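Local coordinates for protein malate dehydrogenase (Entamoeba histolytica, PDB 3I0P) that probably catalyses the NAD-dependent interconversion of malate and oxaloacetate, as a dimeric member of the malate/L-lactate dehydrogenase family, at residues L23-D28 with S357-P362; M113-V118 with G283-A288; S149-T154 with A230-L235. All blocks are in the same frame, centred on the assembly; numbering follows the deposited sequence.

Contact 1 of 3, residues L23-D28 with S357-P362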
loop_
_atom_site.group_PDB
_atom_site.type_symbol
_atom_site.label_atom_id
_atom_site.label_comp_id
_atom_site.label_asym_id
_atom_site.label_seq_id
_atom_site.Cartn_x
_atom_site.Cartn_y
_atom_site.Cartn_z
ATOM N N LEU A 23 32.402 7.868 -14.221
ATOM C CA LEU A 23 32.971 8.669 -15.302
ATOM C C LEU A 23 33.920 7.827 -16.144
ATOM O O LEU A 23 33.821 7.822 -17.372
ATOM C CB LEU A 23 33.711 9.881 -14.756
ATOM C CG LEU A 23 32.857 10.995 -14.163
ATOM C CD1 LEU A 23 33.741 12.083 -13.567
ATOM C CD2 LEU A 23 31.911 11.562 -15.214
ATOM N N LYS A 24 34.813 7.097 -15.478
ATOM C CA LYS A 24 35.816 6.276 -16.155
ATOM C C LYS A 24 35.215 5.238 -17.090
ATOM O O LYS A 24 35.793 4.972 -18.138
ATOM C CB LYS A 24 36.751 5.598 -15.155
ATOM C CG LYS A 24 37.668 6.552 -14.411
ATOM C CD LYS A 24 38.750 7.148 -15.299
ATOM C CE LYS A 24 39.624 8.088 -14.482
ATOM N NZ LYS A 24 40.851 8.490 -15.197
ATOM N N VAL A 25 34.068 4.664 -16.715
ATOM C CA VAL A 25 33.374 3.673 -17.567
ATOM C C VAL A 25 32.412 4.326 -18.562
ATOM O O VAL A 25 31.583 3.651 -19.176
ATOM C CB VAL A 25 32.641 2.578 -16.754
ATOM C CG1 VAL A 25 33.628 1.807 -15.884
ATOM C CG2 VAL A 25 31.527 3.180 -15.907
ATOM N N GLY A 26 32.530 5.641 -18.715
ATOM C CA GLY A 26 31.874 6.349 -19.805
ATOM C C GLY A 26 30.476 6.885 -19.565
ATOM O O GLY A 26 29.761 7.170 -20.529
ATOM N N SER A 27 30.082 7.037 -18.300
ATOM C CA SER A 27 28.820 7.707 -17.966
ATOM C C SER A 27 28.824 9.191 -18.317
ATOM O O SER A 27 29.842 9.869 -18.203
ATOM C CB SER A 27 28.494 7.561 -16.479
ATOM O OG SER A 27 28.463 6.199 -16.104
ATOM N N ASP A 28 27.669 9.685 -18.749
ATOM C CA ASP A 28 27.420 11.111 -18.805
ATOM C C ASP A 28 27.650 11.659 -17.393
ATOM O O ASP A 28 27.284 11.010 -16.403
ATOM C CB ASP A 28 25.987 11.380 -19.265
ATOM C CG ASP A 28 25.542 12.807 -18.988
ATOM O OD1 ASP A 28 25.501 13.618 -19.937
ATOM O OD2 ASP A 28 25.249 13.130 -17.815
ATOM N N SER A 357 42.261 0.108 -9.302
ATOM C CA SER A 357 43.340 -0.426 -10.122
ATOM C C SER A 357 43.040 -0.319 -11.625
ATOM O O SER A 357 43.831 0.251 -12.381
ATOM C CB SER A 357 43.564 -1.893 -9.737
ATOM O OG SER A 357 44.881 -2.310 -10.035
ATOM N N PHE A 358 41.885 -0.855 -12.027
ATOM C CA PHE A 358 41.423 -0.869 -13.419
ATOM C C PHE A 358 41.281 0.517 -14.017
ATOM O O PHE A 358 41.706 0.736 -15.143
ATOM C CB PHE A 358 40.062 -1.577 -13.530
ATOM C CG PHE A 358 40.124 -3.085 -13.477
ATOM C CD1 PHE A 358 41.320 -3.761 -13.296
ATOM C CD2 PHE A 358 38.952 -3.824 -13.575
ATOM C CE1 PHE A 358 41.356 -5.157 -13.239
ATOM C CE2 PHE A 358 38.968 -5.224 -13.514
ATOM C CZ PHE A 358 40.175 -5.895 -13.354
ATOM N N TYR A 359 40.684 1.450 -13.277
ATOM C CA TYR A 359 40.304 2.749 -13.862
ATOM C C TYR A 359 41.150 3.934 -13.417
ATOM O O TYR A 359 40.850 5.094 -13.752
ATOM C CB TYR A 359 38.802 3.010 -13.659
ATOM C CG TYR A 359 37.987 1.868 -14.191
ATOM C CD1 TYR A 359 37.893 1.633 -15.571
ATOM C CD2 TYR A 359 37.357 0.979 -13.319
ATOM C CE1 TYR A 359 37.169 0.547 -16.069
ATOM C CE2 TYR A 359 36.632 -0.105 -13.800
ATOM C CZ TYR A 359 36.542 -0.317 -15.175
ATOM O OH TYR A 359 35.823 -1.394 -15.638
ATOM N N ASN A 360 42.221 3.627 -12.683
ATOM C CA ASN A 360 43.119 4.639 -12.136
ATOM C C ASN A 360 42.338 5.707 -11.368
ATOM O O ASN A 360 42.422 6.907 -11.656
ATOM C CB ASN A 360 44.002 5.249 -13.240
ATOM C CG ASN A 360 45.176 6.042 -12.679
ATOM O OD1 ASN A 360 45.954 5.533 -11.866
ATOM N ND2 ASN A 360 45.307 7.297 -13.109
ATOM N N VAL A 361 41.542 5.240 -10.411
ATOM C CA VAL A 361 40.800 6.109 -9.516
ATOM C C VAL A 361 41.405 5.929 -8.127
ATOM O O VAL A 361 41.273 4.864 -7.527
ATOM C CB VAL A 361 39.298 5.763 -9.499
ATOM C CG1 VAL A 361 38.550 6.642 -8.506
ATOM C CG2 VAL A 361 38.703 5.902 -10.886
ATOM N N PRO A 362 42.077 6.972 -7.618
ATOM C CA PRO A 362 42.843 6.873 -6.372
ATOM C C PRO A 362 41.983 6.533 -5.158
ATOM O O PRO A 362 40.840 6.979 -5.049
ATOM C CB PRO A 362 43.460 8.272 -6.215
ATOM C CG PRO A 362 43.335 8.918 -7.573
ATOM C CD PRO A 362 42.082 8.345 -8.157
#
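The Tyr359 ring receives Val25 over one face in a CH-pi contact: CG1 of Val25 stands 4.0 Å from the centroid of the Tyr359 ring and 24° off its normal. The methyl is displaced toward the phenolic end, so that the nearest ring atom of Tyr359 is CZ, 3.7 Å from Val25 CG1. The opposite face rests on CB of the preceding Phe358, and the flat group is thus sandwiched between a methyl and a methylene. The Tyr359 side chain also touches Val21 of helix 11-24 and Lys64 of helix 55-64.

Two helix ends meet here, those of helices 11-24 and 346-359. The first closes in a Schellman motif with Gly26 as the C-prime residue at positive phi: Gly26 N bonds to Leu23 O and Ser27 N to Leu22 O. At the second, Asn360 leaves helical geometry, also with positive phi, and turns the chain so that Val361 faces helix 11-24.

Lys24 takes part through its aliphatic length. Its CB lies 3.6 Å from Tyr359 CB, and its CG meets Val361 CG2 at 3.7 Å, the two side chains running alongside one another with opposite headings. A bend at chi2 (-70°) then carries the methylenes across the Tyr359 carbonyl, whose O is 3.3 Å from Lys24 CE; this is a contact of carbon with oxygen.

Contact 2 of 3, residues M113-V118 with G283-A288; sequences MGMVVV and GHFFIA
Met115 lies against Ile287 and Phe285 on one face of an antiparallel strand pair. An extended chain, with chi1 and chi3 both at 180°, lays the sulfur on its direct neighbour, Met115 SD sitting 3.8 Å from Ile287 CG1, and carries the methyl on to Phe285 CB, two residues along the partner strand and the next residue on that face. Val117 CG1 touches the same Phe285 CB from the side of its own non-hydrogen-bonded pair, at 3.9 Å. The Phe285 ring itself swings away from the partner strand, because chi1 of 70° sets CG between the backbone N and the carbonyl carbon. Met257 of helix 244-259 covers this face, and Met113 and Phe294 of the second subunit add to it.

On the other face Val118 CG2 meets the edge of the Phe286 ring in its plane, 4.0 Å from CE2 of Phe286. Val118 CB and CG1 lie near His284 CD2, and helix 93-111 packs over Val116 and Ala288.

Between the two faces run six backbone hydrogen bonds, two for each of the pairs Gly114-Ala288, Val116-Phe286 and Val118-His284. They join neighbouring strands inside the seven-stranded mixed sheet. Val116 N donates to Phe286 O at 2.9 Å; His284 N reaches Val118 O at 3.1 Å.

At the polar edge, the side chain of His284 lies about 7 Å from a bound NAD, nearest atom to nearest atom. Its ND1 bonds to Thr145 OG1 and its NE2 to Ser121 OG, and Phe124 stacks on the ring. These two bonds and the stack probably restrict the rotation of the imidazole, a polar group among otherwise apolar side chains, near the cofactor.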
loop_
_atom_site.group_PDB
_atom_site.type_symbol
_atom_site.label_atom_id
_atom_site.label_comp_id
_atom_site.label_asym_id
_atom_site.label_seq_id
_atom_site.Cartn_x
_atom_site.Cartn_y
_atom_site.Cartn_z
ATOM N N MET A 113 -1.152 17.720 -8.587
ATOM C CA MET A 113 -0.689 16.342 -8.635
ATOM C C MET A 113 0.117 16.039 -9.886
ATOM O O MET A 113 -0.037 16.704 -10.911
ATOM C CB MET A 113 -1.876 15.390 -8.539
ATOM C CG MET A 113 -2.585 15.475 -7.211
ATOM S SD MET A 113 -4.067 14.507 -7.247
ATOM C CE MET A 113 -3.412 12.881 -6.834
ATOM N N GLY A 114 0.966 15.021 -9.793
ATOM C CA GLY A 114 1.789 14.603 -10.905
ATOM C C GLY A 114 2.072 13.121 -10.832
ATOM O O GLY A 114 2.269 12.570 -9.737
ATOM N N MET A 115 2.079 12.473 -11.997
ATOM C CA MET A 115 2.452 11.066 -12.103
ATOM C C MET A 115 3.279 10.810 -13.350
ATOM O O MET A 115 2.874 11.143 -14.469
ATOM C CB MET A 115 1.229 10.150 -12.093
ATOM C CG MET A 115 1.590 8.674 -12.197
ATOM S SD MET A 115 0.278 7.589 -11.617
ATOM C CE MET A 115 1.034 5.989 -11.875
ATOM N N VAL A 116 4.443 10.213 -13.153
ATOM C CA VAL A 116 5.299 9.883 -14.268
ATOM C C VAL A 116 5.595 8.413 -14.195
ATOM O O VAL A 116 5.954 7.911 -13.129
ATOM C CB VAL A 116 6.586 10.713 -14.252
ATOM C CG1 VAL A 116 7.568 10.194 -15.273
ATOM C CG2 VAL A 116 6.258 12.172 -14.532
ATOM N N VAL A 117 5.412 7.713 -15.312
ATOM C CA VAL A 117 5.747 6.286 -15.381
ATOM C C VAL A 117 6.900 6.032 -16.357
ATOM O O VAL A 117 7.135 6.823 -17.273
ATOM C CB VAL A 117 4.511 5.390 -15.702
ATOM C CG1 VAL A 117 3.488 5.486 -14.580
ATOM C CG2 VAL A 117 3.885 5.766 -17.042
ATOM N N VAL A 118 7.621 4.937 -16.141
ATOM C CA VAL A 118 8.806 4.633 -16.935
ATOM C C VAL A 118 8.762 3.195 -17.431
ATOM O O VAL A 118 8.413 2.287 -16.671
ATOM C CB VAL A 118 10.117 4.842 -16.116
ATOM C CG1 VAL A 118 11.328 4.561 -16.970
ATOM C CG2 VAL A 118 10.189 6.260 -15.539
ATOM N N GLY A 283 10.034 -1.531 -15.332
ATOM C CA GLY A 283 9.215 -0.338 -15.201
ATOM C C GLY A 283 9.266 0.266 -13.805
ATOM O O GLY A 283 9.661 -0.410 -12.833
ATOM N N HIS A 284 8.877 1.542 -13.717
ATOM C CA HIS A 284 8.803 2.295 -12.465
ATOM C C HIS A 284 7.614 3.248 -12.538
ATOM O O HIS A 284 7.202 3.647 -13.634
ATOM C CB HIS A 284 10.035 3.186 -12.252
ATOM C CG HIS A 284 11.358 2.559 -12.592
ATOM N ND1 HIS A 284 11.743 1.308 -12.150
ATOM C CD2 HIS A 284 12.422 3.059 -13.267
ATOM C CE1 HIS A 284 12.970 1.055 -12.567
ATOM N NE2 HIS A 284 13.408 2.106 -13.240
ATOM N N PHE A 285 7.091 3.644 -11.380
ATOM C CA PHE A 285 6.114 4.738 -11.303
ATOM C C PHE A 285 6.467 5.706 -10.183
ATOM O O PHE A 285 7.082 5.311 -9.182
ATOM C CB PHE A 285 4.685 4.222 -11.111
ATOM C CG PHE A 285 4.419 3.629 -9.756
ATOM C CD1 PHE A 285 3.819 4.390 -8.760
ATOM C CD2 PHE A 285 4.752 2.304 -9.485
ATOM C CE1 PHE A 285 3.557 3.846 -7.495
ATOM C CE2 PHE A 285 4.497 1.746 -8.226
ATOM C CZ PHE A 285 3.896 2.512 -7.231
ATOM N N PHE A 286 6.067 6.967 -10.363
ATOM C CA PHE A 286 6.362 8.036 -9.411
ATOM C C PHE A 286 5.179 8.983 -9.316
ATOM O O PHE A 286 4.769 9.576 -10.322
ATOM C CB PHE A 286 7.615 8.808 -9.833
ATOM C CG PHE A 286 8.800 7.932 -10.085
ATOM C CD1 PHE A 286 9.584 7.485 -9.027
ATOM C CD2 PHE A 286 9.125 7.540 -11.379
ATOM C CE1 PHE A 286 10.673 6.663 -9.242
ATOM C CE2 PHE A 286 10.218 6.723 -11.609
ATOM C CZ PHE A 286 10.994 6.274 -10.528
ATOM N N ILE A 287 4.637 9.103 -8.104
ATOM C CA ILE A 287 3.497 9.964 -7.831
ATOM C C ILE A 287 3.907 11.059 -6.856
ATOM O O ILE A 287 4.566 10.786 -5.861
ATOM C CB ILE A 287 2.308 9.165 -7.235
ATOM C CG1 ILE A 287 1.814 8.103 -8.215
ATOM C CG2 ILE A 287 1.147 10.097 -6.814
ATOM C CD1 ILE A 287 0.643 7.302 -7.673
ATOM N N ALA A 288 3.512 12.294 -7.154
ATOM C CA ALA A 288 3.724 13.425 -6.251
ATOM C C ALA A 288 2.414 14.190 -6.007
ATOM O O ALA A 288 1.682 14.510 -6.944
ATOM C CB ALA A 288 4.781 14.343 -6.809
#

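Contact 3 of 3, residues S149-T154 with A230-L235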
loop_
_atom_site.group_PDB
_atom_site.type_symbol
_atom_site.label_atom_id
_atom_site.label_comp_id
_atom_site.label_asym_id
_atom_site.label_seq_id
_atom_site.Cartn_x
_atom_site.Cartn_y
_atom_site.Cartn_z
ATOM N N SER A 149 11.026 -12.046 -11.414
ATOM C CA SER A 149 10.273 -13.002 -10.607
ATOM C C SER A 149 11.104 -13.639 -9.489
ATOM O O SER A 149 12.167 -14.226 -9.733
ATOM C CB SER A 149 9.682 -14.087 -11.503
ATOM O OG SER A 149 9.018 -13.501 -12.602
ATOM N N SER A 150 10.603 -13.506 -8.266
ATOM C CA SER A 150 11.195 -14.129 -7.090
ATOM C C SER A 150 10.127 -14.527 -6.065
ATOM O O SER A 150 10.396 -15.323 -5.163
ATOM C CB SER A 150 12.198 -13.171 -6.436
ATOM O OG SER A 150 11.531 -12.089 -5.796
ATOM N N VAL A 151 8.927 -13.961 -6.207
ATOM C CA VAL A 151 7.857 -14.104 -5.217
ATOM C C VAL A 151 6.672 -14.925 -5.760
ATOM O O VAL A 151 6.210 -14.701 -6.889
ATOM C CB VAL A 151 7.378 -12.698 -4.692
ATOM C CG1 VAL A 151 6.286 -12.823 -3.625
ATOM C CG2 VAL A 151 8.553 -11.886 -4.159
ATOM N N ALA A 152 6.191 -15.870 -4.947
ATOM C CA ALA A 152 5.022 -16.676 -5.304
ATOM C C ALA A 152 3.724 -15.999 -4.902
ATOM O O ALA A 152 3.610 -15.471 -3.790
ATOM C CB ALA A 152 5.097 -18.047 -4.662
ATOM N N ALA A 153 2.751 -16.031 -5.810
ATOM C CA ALA A 153 1.366 -15.649 -5.523
ATOM C C ALA A 153 0.818 -16.460 -4.344
ATOM O O ALA A 153 1.439 -17.440 -3.918
ATOM C CB ALA A 153 0.504 -15.881 -6.747
ATOM N N THR A 154 -0.335 -16.052 -3.812
ATOM C CA THR A 154 -1.001 -16.824 -2.756
ATOM C C THR A 154 -1.550 -18.111 -3.370
ATOM O O THR A 154 -2.287 -18.068 -4.363
ATOM C CB THR A 154 -2.126 -16.022 -2.064
ATOM O OG1 THR A 154 -1.589 -14.803 -1.543
ATOM C CG2 THR A 154 -2.734 -16.815 -0.926
ATOM N N ALA A 230 12.403 -22.358 -6.274
ATOM C CA ALA A 230 12.215 -21.755 -4.946
ATOM C C ALA A 230 11.610 -20.365 -5.108
ATOM O O ALA A 230 11.615 -19.807 -6.210
ATOM C CB ALA A 230 13.525 -21.672 -4.186
ATOM N N TYR A 231 11.098 -19.804 -4.015
ATOM C CA TYR A 231 10.405 -18.517 -4.072
ATOM C C TYR A 231 10.280 -17.830 -2.712
ATOM O O TYR A 231 10.305 -18.490 -1.666
ATOM C CB TYR A 231 9.019 -18.699 -4.703
ATOM C CG TYR A 231 8.189 -19.787 -4.056
ATOM C CD1 TYR A 231 7.526 -19.560 -2.842
ATOM C CD2 TYR A 231 8.069 -21.042 -4.646
ATOM C CE1 TYR A 231 6.767 -20.552 -2.241
ATOM C CE2 TYR A 231 7.312 -22.046 -4.047
ATOM C CZ TYR A 231 6.660 -21.793 -2.847
ATOM O OH TYR A 231 5.904 -22.776 -2.249
ATOM N N LEU A 232 10.161 -16.501 -2.742
ATOM C CA LEU A 232 9.861 -15.689 -1.554
ATOM C C LEU A 232 8.345 -15.574 -1.334
ATOM O O LEU A 232 7.560 -15.655 -2.283
ATOM C CB LEU A 232 10.445 -14.289 -1.719
ATOM C CG LEU A 232 11.958 -14.082 -1.685
ATOM C CD1 LEU A 232 12.336 -12.927 -2.572
ATOM C CD2 LEU A 232 12.428 -13.834 -0.276
ATOM N N HIS A 233 7.938 -15.388 -0.080
ATOM C CA HIS A 233 6.520 -15.170 0.249
ATOM C C HIS A 233 6.173 -13.688 0.262
ATOM O O HIS A 233 7.025 -12.855 0.585
ATOM C CB HIS A 233 6.163 -15.785 1.605
ATOM C CG HIS A 233 6.332 -17.271 1.651
ATOM N ND1 HIS A 233 5.536 -18.133 0.925
ATOM C CD2 HIS A 233 7.218 -18.047 2.320
ATOM C CE1 HIS A 233 5.920 -19.376 1.153
ATOM N NE2 HIS A 233 6.937 -19.351 1.996
ATOM N N PRO A 234 4.918 -13.351 -0.080
ATOM C CA PRO A 234 4.475 -11.965 0.064
ATOM C C PRO A 234 4.364 -11.575 1.537
ATOM O O PRO A 234 4.329 -12.451 2.408
ATOM C CB PRO A 234 3.074 -11.975 -0.566
ATOM C CG PRO A 234 2.952 -13.289 -1.285
ATOM C CD PRO A 234 3.838 -14.226 -0.558
ATOM N N LEU A 235 4.315 -10.276 1.817
ATOM C CA LEU A 235 3.910 -9.817 3.148
ATOM C C LEU A 235 2.565 -10.480 3.538
ATOM O O LEU A 235 1.575 -10.408 2.801
ATOM C CB LEU A 235 3.843 -8.288 3.207
ATOM C CG LEU A 235 3.298 -7.597 4.461
ATOM C CD1 LEU A 235 4.177 -7.836 5.687
ATOM C CD2 LEU A 235 3.110 -6.105 4.213
HETATM O O HOH W 1 3.136 -17.286 -1.288
#
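Ala152 sets its methyl over one face of the Tyr231 ring, with Ala152 CB 3.8 Å from the ring centroid of Tyr231 and 28° off the normal. The ring owes this place to chi1 of 52°, which tucks it back over its own main chain and turns the phenol under the incoming alanine. Its hydroxyl is held further out by Asp157, its edge takes His233 CE1 in the ring plane, and Leu317 of the second subunit packs against the Tyr231 side chain.

Val151 spreads its two branches over different partners. With chi1 at -178°, CG1 lies beside its own carbonyl carbon and touches the Pro234 ring, 4.1 Å from Pro234 CG, whereas CG2 of Val151 meets Leu232 CB at 3.9 Å. Leu232 in turn sends CD1 to Ser150 OG, 3.4 Å away.

Strand 230-232 pairs antiparallel with 207-209 in a small two-stranded sheet, and the loop after strand 139-145 joins its other side through a single bridge, Val151 with Leu232, in which one residue serves both neighbours of Val151. Leu232 N donates almost straight to Ser150 O at 2.7 Å, and Leu232 O accepts from Ala152 N at 3.0 Å. The loop also forms a classic beta bulge, Ser150 and Val151 both facing Leu161, so segment 149-154 has two backbone partners although it is not a regular strand.

Pro234 CG packs 3.4 Å from Ala152 O, the oxygen to which a water donates. That water lies at the in-plane edge of the His233 ring, bonding weakly to ND1; NE2 of that imidazole bonds to Ser208. At the end of segment 149-154 Thr154 touches bound NAD, its hydroxyl bonded to Ser244, and neighbouring Ala153 packs on Ile323 of the second subunit.

The three contacts close successively shorter spans of the chain: contact 1 joins regions near its two ends, contact 2 falls within that span, and contact 3 within contact 2. Contact 1 is peripheral, a meeting of helix ends 32 Å from contact 2 and 38 Å from contact 3, centre to centre, with contact 3 on the opposite side of the chain's centre. Contacts 2 and 3 lie nearer each other, their centres 25 Å and their nearest atoms about 11 Å apart. Helix 244-259 packs on both, and both touch the second subunit. Each also comes near bound NAD, consistent with a cofactor region bordered by sheet and loop near the subunit interface.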